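Local coordinates for protein Lysine/ornithine decarboxylase (Selenomonas ruminantium, PDB 5GJN) that decarboxylates both L-lysine and L-ornithine, giving cadaverine and putrescine, as a homodimeric enzyme dependent on pyridoxal 5'-phosphate, at residues Ala159-Lys164 with Glu205-His210; Ser88-Ala93 with Tyr108-Phe113; Leu171-Ile176 with Met209-Leu214. All coordinates share one frame; numbering follows the deposited sequence.

Contact 1. Residues Ala159-Lys164 with Glu205-His210; sequences ALDLLK and EEMGMH
On the outer, helical layer of the PLP-binding barrel, K164 and the leucines of helix 159-168 meet two methionines of the turn that follows helix 188-206. Both methionines reach the helix with a thioether. M207 lays its SD beside L160, 3.8 Å from CB, and its chain, bent at the last torsion (chi3 80°), turns the CE methyl back toward the same leucine. M209 comes in one turn further along the helix: its SD sits 3.8 Å from L163 CB, while its CE lies 3.7 Å from L160 O, a carbonyl oxygen already bonded to K164 N within the helix. K164 reaches across at the partly exposed side. With CG anti to its own N (chi1 -166°), a kink at chi2 swings the chain across, and NZ donates to M207 O at 2.9 Å, meeting the carbonyl almost head-on, with a C=O...N angle of 161°. The ammonium also bonds Q167 OE1, so two oxygens grip it. G208, with positive phi, carries the chain through the turn between the methionines. A204 of helix 188-206 packs on M209 from outside the pair. Such packing of an alpha-helix against the turn leading into a neighbouring strand belongs to the alpha/beta barrel.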
# COMPACT_ATOMS: atom_id res chain seq x y z
N ALA A 159 -20.27 4.75 -28.23
CA ALA A 159 -20.64 5.69 -27.18
C ALA A 159 -22.08 6.06 -27.14
O ALA A 159 -22.73 5.98 -26.09
CB ALA A 159 -19.72 6.93 -27.19
N LEU A 160 -22.64 6.45 -28.27
CA LEU A 160 -24.02 6.85 -28.32
C LEU A 160 -25.01 5.66 -28.13
O LEU A 160 -26.06 5.86 -27.56
CB LEU A 160 -24.31 7.63 -29.61
CG LEU A 160 -23.43 8.90 -29.82
CD1 LEU A 160 -23.67 9.62 -31.14
CD2 LEU A 160 -23.67 9.90 -28.70
N ASP A 161 -24.69 4.46 -28.60
CA ASP A 161 -25.55 3.25 -28.29
C ASP A 161 -25.56 2.99 -26.79
O ASP A 161 -26.60 2.63 -26.22
CB ASP A 161 -25.05 1.99 -28.99
CG ASP A 161 -25.00 2.14 -30.52
OD1 ASP A 161 -25.90 2.84 -31.04
OD2 ASP A 161 -24.03 1.64 -31.13
N LEU A 162 -24.43 3.24 -26.12
CA LEU A 162 -24.42 3.05 -24.66
C LEU A 162 -25.31 4.04 -23.99
O LEU A 162 -26.08 3.64 -23.15
CB LEU A 162 -23.01 3.10 -24.05
CG LEU A 162 -22.25 1.82 -24.27
CD1 LEU A 162 -20.77 2.09 -24.15
CD2 LEU A 162 -22.73 0.84 -23.23
N LEU A 163 -25.17 5.33 -24.34
CA LEU A 163 -26.04 6.40 -23.80
C LEU A 163 -27.53 6.11 -24.11
O LEU A 163 -28.37 6.40 -23.32
CB LEU A 163 -25.69 7.80 -24.38
CG LEU A 163 -24.37 8.41 -23.83
CD1 LEU A 163 -23.88 9.63 -24.59
CD2 LEU A 163 -24.48 8.63 -22.35
N LYS A 164 -27.82 5.60 -25.30
CA LYS A 164 -29.18 5.23 -25.66
C LYS A 164 -29.73 4.09 -24.82
O LYS A 164 -30.85 4.15 -24.38
CB LYS A 164 -29.28 4.89 -27.13
CG LYS A 164 -30.70 4.84 -27.63
CD LYS A 164 -31.43 6.13 -27.33
CE LYS A 164 -32.60 6.35 -28.27
NZ LYS A 164 -33.36 7.58 -27.97
N GLU A 205 -28.10 14.44 -30.91
CA GLU A 205 -29.32 15.20 -31.13
C GLU A 205 -30.26 14.49 -32.09
O GLU A 205 -31.45 14.55 -31.92
CB GLU A 205 -29.07 16.54 -31.76
CG GLU A 205 -28.50 17.56 -30.87
CD GLU A 205 -29.38 17.97 -29.70
OE1 GLU A 205 -30.62 17.98 -29.73
OE2 GLU A 205 -28.77 18.32 -28.70
N GLU A 206 -29.69 13.81 -33.09
CA GLU A 206 -30.49 13.12 -34.09
C GLU A 206 -31.03 11.81 -33.53
O GLU A 206 -32.00 11.33 -34.04
CB GLU A 206 -29.69 12.97 -35.40
CG GLU A 206 -29.13 14.30 -35.97
CD GLU A 206 -30.22 15.38 -36.16
OE1 GLU A 206 -31.28 15.05 -36.73
OE2 GLU A 206 -30.07 16.57 -35.76
N MET A 207 -30.44 11.26 -32.45
CA MET A 207 -30.94 10.04 -31.83
C MET A 207 -31.91 10.23 -30.67
O MET A 207 -32.09 9.31 -29.86
CB MET A 207 -29.76 9.23 -31.32
CG MET A 207 -28.94 8.70 -32.46
SD MET A 207 -27.41 8.12 -31.74
CE MET A 207 -27.93 6.50 -31.08
N GLY A 208 -32.46 11.42 -30.52
CA GLY A 208 -33.36 11.72 -29.43
C GLY A 208 -32.69 11.97 -28.10
O GLY A 208 -33.31 11.78 -27.05
N MET A 209 -31.41 12.37 -28.11
CA MET A 209 -30.72 12.71 -26.89
C MET A 209 -30.24 14.15 -27.03
O MET A 209 -30.08 14.63 -28.14
CB MET A 209 -29.59 11.72 -26.66
CG MET A 209 -30.10 10.32 -26.41
SD MET A 209 -28.79 9.20 -26.03
CE MET A 209 -27.89 9.08 -27.55
N HIS A 210 -30.15 14.86 -25.93
CA HIS A 210 -29.55 16.17 -25.94
C HIS A 210 -28.49 16.12 -24.84
O HIS A 210 -28.82 16.11 -23.67
CB HIS A 210 -30.62 17.24 -25.73
CG HIS A 210 -30.05 18.60 -25.52
ND1 HIS A 210 -29.38 19.29 -26.51
CD2 HIS A 210 -29.94 19.36 -24.41
CE1 HIS A 210 -28.92 20.42 -26.03
NE2 HIS A 210 -29.24 20.49 -24.76

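Contact 2. Residues Ser88-Ala93 with Tyr108-Phe113; sequences SQMIYA and YNVRRF
V110 sends its two methyls to two different residues of strand 90-92: CG2 rests 3.9 Å from M90 SD, the two side chains crossing at about a right angle, and CG1 faces the backbone and CB of Y92. Next to it the Y92 and F113 rings meet rim to rim, CD2 to CE2 at 3.6 Å, with their planes 55° apart; F113 CE2 lies at the edge of the tyrosine ring, and neither ring stands over the other. L102 and A105 of helix 99-107 back F113. On the other flank of the bridge, I91 CG1 touches R112 CB and the R112 carbonyl. The backbones join at a single bridge between Y92 and F113, where Y92 N donates to R112 O at 2.8 Å and 169°. Further out, R112 brings the edge of its guanidinium, somewhat tilted, to the M90 carbonyl, a bend at chi3 (-68°) turning NH2 to M90 O at 2.9 Å. This NH2 stands above the carbonyl plane and off the lone pairs, and NE adds a weak bond to the same oxygen. A water donates to M90 O as well and accepts from R111 N. NH2 also bonds H68 ND1, and W253 makes a cation-pi contact with R112. Where only one bridge pairs these barrel strands, a charged side chain and a water thus take up the M90 carbonyl, and the positive charge probably polarises it.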
# COMPACT_ATOMS: atom_id res chain seq x y z
N SER A 88 -24.56 16.85 -4.66
CA SER A 88 -24.63 17.80 -5.76
C SER A 88 -23.28 18.42 -6.20
O SER A 88 -23.16 19.11 -7.24
CB SER A 88 -25.62 18.92 -5.42
OG SER A 88 -25.12 19.61 -4.32
N GLN A 89 -22.28 18.22 -5.36
CA GLN A 89 -20.92 18.67 -5.59
C GLN A 89 -19.98 17.52 -6.00
O GLN A 89 -18.77 17.68 -6.02
CB GLN A 89 -20.40 19.38 -4.34
CG GLN A 89 -21.22 20.57 -3.89
CD GLN A 89 -21.02 20.91 -2.42
OE1 GLN A 89 -21.72 20.38 -1.57
NE2 GLN A 89 -20.08 21.77 -2.13
N MET A 90 -20.55 16.36 -6.31
CA MET A 90 -19.82 15.13 -6.62
C MET A 90 -20.26 14.53 -7.94
O MET A 90 -21.38 14.78 -8.47
CB MET A 90 -20.04 14.09 -5.57
CG MET A 90 -19.84 14.53 -4.12
SD MET A 90 -20.08 13.21 -2.97
CE MET A 90 -20.29 14.09 -1.38
N ILE A 91 -19.35 13.77 -8.53
CA ILE A 91 -19.65 12.86 -9.62
C ILE A 91 -19.04 11.51 -9.25
O ILE A 91 -17.90 11.46 -8.86
CB ILE A 91 -19.14 13.38 -10.97
CG1 ILE A 91 -19.41 12.37 -12.08
CG2 ILE A 91 -17.68 13.76 -10.90
CD1 ILE A 91 -19.31 12.92 -13.48
N TYR A 92 -19.80 10.44 -9.36
CA TYR A 92 -19.29 9.13 -9.02
C TYR A 92 -18.67 8.58 -10.29
O TYR A 92 -19.31 7.94 -11.07
CB TYR A 92 -20.43 8.24 -8.56
CG TYR A 92 -20.06 6.91 -7.94
CD1 TYR A 92 -18.75 6.51 -7.81
CD2 TYR A 92 -21.04 6.06 -7.50
CE1 TYR A 92 -18.43 5.30 -7.24
CE2 TYR A 92 -20.73 4.84 -6.94
CZ TYR A 92 -19.43 4.47 -6.81
OH TYR A 92 -19.14 3.26 -6.25
N ALA A 93 -17.38 8.83 -10.45
CA ALA A 93 -16.71 8.69 -11.72
C ALA A 93 -15.84 7.46 -11.77
O ALA A 93 -14.78 7.47 -12.35
CB ALA A 93 -15.92 9.93 -12.06
N TYR A 108 -26.28 10.33 -0.27
CA TYR A 108 -25.74 11.69 -0.26
C TYR A 108 -26.14 12.54 -1.45
O TYR A 108 -25.56 13.64 -1.68
CB TYR A 108 -24.21 11.63 -0.16
CG TYR A 108 -23.72 10.88 1.04
CD1 TYR A 108 -24.30 11.11 2.32
CD2 TYR A 108 -22.68 9.93 0.94
CE1 TYR A 108 -23.86 10.39 3.41
CE2 TYR A 108 -22.24 9.21 2.02
CZ TYR A 108 -22.82 9.46 3.27
OH TYR A 108 -22.44 8.77 4.36
N ASN A 109 -27.12 12.07 -2.21
CA ASN A 109 -27.71 12.85 -3.33
C ASN A 109 -26.75 12.99 -4.52
O ASN A 109 -26.77 14.00 -5.20
CB ASN A 109 -28.14 14.27 -2.87
CG ASN A 109 -28.97 14.25 -1.58
OD1 ASN A 109 -29.94 13.50 -1.47
ND2 ASN A 109 -28.61 15.08 -0.64
N VAL A 110 -25.88 12.01 -4.73
CA VAL A 110 -25.04 12.06 -5.91
C VAL A 110 -25.98 11.64 -7.09
O VAL A 110 -26.56 10.56 -7.05
CB VAL A 110 -23.89 11.07 -5.81
CG1 VAL A 110 -23.05 11.09 -7.11
CG2 VAL A 110 -23.05 11.33 -4.60
N ARG A 111 -26.12 12.52 -8.07
CA ARG A 111 -26.89 12.24 -9.28
C ARG A 111 -26.09 12.01 -10.55
O ARG A 111 -26.67 11.64 -11.56
CB ARG A 111 -27.87 13.37 -9.55
CG ARG A 111 -28.47 13.98 -8.32
CD ARG A 111 -29.92 13.61 -8.16
NE ARG A 111 -30.14 12.18 -8.10
CZ ARG A 111 -30.96 11.52 -8.90
NH1 ARG A 111 -31.64 12.17 -9.82
NH2 ARG A 111 -31.10 10.22 -8.78
N ARG A 112 -24.79 12.25 -10.53
CA ARG A 112 -23.96 12.15 -11.75
C ARG A 112 -23.02 10.95 -11.61
O ARG A 112 -22.34 10.80 -10.59
CB ARG A 112 -23.19 13.42 -11.94
CG ARG A 112 -24.10 14.62 -12.17
CD ARG A 112 -23.31 15.91 -12.25
NE ARG A 112 -22.72 16.24 -10.96
CZ ARG A 112 -21.99 17.32 -10.73
NH1 ARG A 112 -21.82 18.25 -11.67
NH2 ARG A 112 -21.45 17.48 -9.52
N PHE A 113 -23.01 10.10 -12.64
CA PHE A 113 -22.29 8.84 -12.73
C PHE A 113 -21.60 8.74 -14.10
O PHE A 113 -22.14 9.26 -15.07
CB PHE A 113 -23.30 7.72 -12.60
CG PHE A 113 -24.03 7.76 -11.28
CD1 PHE A 113 -25.09 8.60 -11.10
CD2 PHE A 113 -23.56 7.08 -10.19
CE1 PHE A 113 -25.72 8.71 -9.84
CE2 PHE A 113 -24.21 7.12 -8.95
CZ PHE A 113 -25.28 7.95 -8.78
O HOH W 1 -24.42 14.84 -8.47

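Contact 3. Residues Leu171-Ile176 with Met209-Leu214; sequences LHAMGI and MHLTDL
M174 O receives two successive amides of the incoming chain, T212 N at 2.7 Å and D213 N at 3.2 Å, and the parallel pairing then runs on through I176 N to D213 O. G175 fits where the strands press close, its CA 3.1 Å from D213 O in a CA-H...O contact. M174 itself, CG anti to N (chi1 -166°), runs out to T212 and D213, where it meets polar atoms: CG lies 3.4 Å from T212 OG1, and SD comes 3.5 Å from D213 OD1. The threonine hydroxyl donates to that same carboxylate oxygen at 2.7 Å, while OD2 is taken by W253 NE1, so the carboxylate is held through both oxygens. These strands and helix 188-206 between them form one beta-alpha-beta unit of the TIM-barrel-like domain. On the helix-facing surface, I176 CD1 touches L211 CD1 at 4.1 Å, and L214 CD1 approaches I176 O. F201 of helix 188-206 packs on both I176 and L211. A173 CB rests 3.7 Å from M209 SD. Toward the strand's start, one water links A173 O with H210 N, and a second donates to H210 O while hydrogen-bonded to H172 NE2.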
# COMPACT_ATOMS: atom_id res chain seq x y z
N LEU A 171 -32.37 6.07 -17.28
CA LEU A 171 -31.37 7.04 -16.85
C LEU A 171 -31.37 8.20 -17.80
O LEU A 171 -31.90 8.13 -18.90
CB LEU A 171 -30.02 6.34 -16.92
CG LEU A 171 -29.84 5.12 -16.00
CD1 LEU A 171 -28.62 4.30 -16.42
CD2 LEU A 171 -29.72 5.55 -14.57
N HIS A 172 -30.73 9.29 -17.41
CA HIS A 172 -30.70 10.49 -18.21
C HIS A 172 -29.32 10.59 -18.94
O HIS A 172 -28.26 10.66 -18.29
CB HIS A 172 -30.92 11.68 -17.35
CG HIS A 172 -30.74 12.95 -18.07
ND1 HIS A 172 -30.15 14.05 -17.48
CD2 HIS A 172 -31.01 13.29 -19.35
CE1 HIS A 172 -30.06 15.02 -18.38
NE2 HIS A 172 -30.58 14.58 -19.51
N ALA A 173 -29.35 10.54 -20.27
CA ALA A 173 -28.08 10.56 -21.04
C ALA A 173 -27.64 12.00 -21.03
O ALA A 173 -28.25 12.84 -21.69
CB ALA A 173 -28.28 10.09 -22.45
N MET A 174 -26.65 12.30 -20.20
CA MET A 174 -26.18 13.66 -19.96
C MET A 174 -24.96 14.13 -20.77
O MET A 174 -24.87 15.28 -21.13
CB MET A 174 -25.88 13.87 -18.47
CG MET A 174 -25.70 15.32 -18.05
SD MET A 174 -25.22 15.62 -16.34
CE MET A 174 -23.79 14.61 -16.20
N GLY A 175 -24.03 13.22 -21.02
CA GLY A 175 -22.79 13.60 -21.69
C GLY A 175 -21.72 12.57 -21.81
O GLY A 175 -21.97 11.35 -21.84
N ILE A 176 -20.52 13.08 -22.00
CA ILE A 176 -19.38 12.29 -22.38
C ILE A 176 -18.19 12.74 -21.56
O ILE A 176 -18.04 13.90 -21.28
CB ILE A 176 -19.08 12.49 -23.88
CG1 ILE A 176 -20.19 11.90 -24.73
CG2 ILE A 176 -17.73 11.91 -24.27
CD1 ILE A 176 -20.09 12.24 -26.20
N MET A 209 -31.41 12.37 -28.11
CA MET A 209 -30.72 12.71 -26.89
C MET A 209 -30.24 14.15 -27.03
O MET A 209 -30.08 14.63 -28.14
CB MET A 209 -29.59 11.72 -26.66
CG MET A 209 -30.10 10.32 -26.41
SD MET A 209 -28.79 9.20 -26.03
CE MET A 209 -27.89 9.08 -27.55
N HIS A 210 -30.15 14.86 -25.93
CA HIS A 210 -29.55 16.17 -25.94
C HIS A 210 -28.49 16.12 -24.84
O HIS A 210 -28.82 16.11 -23.67
CB HIS A 210 -30.62 17.24 -25.73
CG HIS A 210 -30.05 18.60 -25.52
ND1 HIS A 210 -29.38 19.29 -26.51
CD2 HIS A 210 -29.94 19.36 -24.41
CE1 HIS A 210 -28.92 20.42 -26.03
NE2 HIS A 210 -29.24 20.49 -24.76
N LEU A 211 -27.22 16.16 -25.21
CA LEU A 211 -26.15 16.01 -24.20
C LEU A 211 -25.84 17.40 -23.71
O LEU A 211 -25.87 18.33 -24.50
CB LEU A 211 -24.95 15.35 -24.86
CG LEU A 211 -25.29 13.98 -25.50
CD1 LEU A 211 -24.01 13.30 -25.92
CD2 LEU A 211 -26.02 13.06 -24.52
N THR A 212 -25.58 17.55 -22.43
CA THR A 212 -25.37 18.87 -21.82
C THR A 212 -24.05 19.11 -21.11
O THR A 212 -23.70 20.25 -20.85
CB THR A 212 -26.45 19.21 -20.77
OG1 THR A 212 -26.40 18.19 -19.81
CG2 THR A 212 -27.88 19.31 -21.36
N ASP A 213 -23.30 18.06 -20.79
CA ASP A 213 -22.11 18.13 -20.03
C ASP A 213 -20.98 17.32 -20.68
O ASP A 213 -21.20 16.20 -21.21
CB ASP A 213 -22.35 17.55 -18.64
CG ASP A 213 -23.20 18.47 -17.74
OD1 ASP A 213 -24.37 18.54 -18.04
OD2 ASP A 213 -22.63 19.09 -16.81
N LEU A 214 -19.79 17.88 -20.64
CA LEU A 214 -18.56 17.24 -21.19
C LEU A 214 -17.47 17.31 -20.20
O LEU A 214 -17.21 18.37 -19.57
CB LEU A 214 -18.13 18.04 -22.44
CG LEU A 214 -16.83 17.62 -23.14
CD1 LEU A 214 -16.99 16.21 -23.67
CD2 LEU A 214 -16.58 18.57 -24.30
O HOH W 2 -30.68 16.12 -21.82
O HOH W 3 -30.32 12.95 -23.41

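In the fold
Contacts 1 and 3 of the PLP-binding barrel are neighbours, sharing M209 and H210: L163 of helix 159-168 packs on A173 and L211, which joins the helix to the strand pair through apolar packing. Contact 3 is the most buried and has the most backbone hydrogen bonds across it, three. Contact 1, further out, is partly buried and relies on thioethers and one lysine bond. Contact 2, also partly buried, belongs to an earlier part of the barrel and pairs strands by a single bridge, supplemented by an arginine. It meets contact 3 where R112 CG packs on M174 CE. Its Y92 lies about 8 Å, side chain to side chain, from K51, probably the lysine that carries the cofactor, which is not attached here.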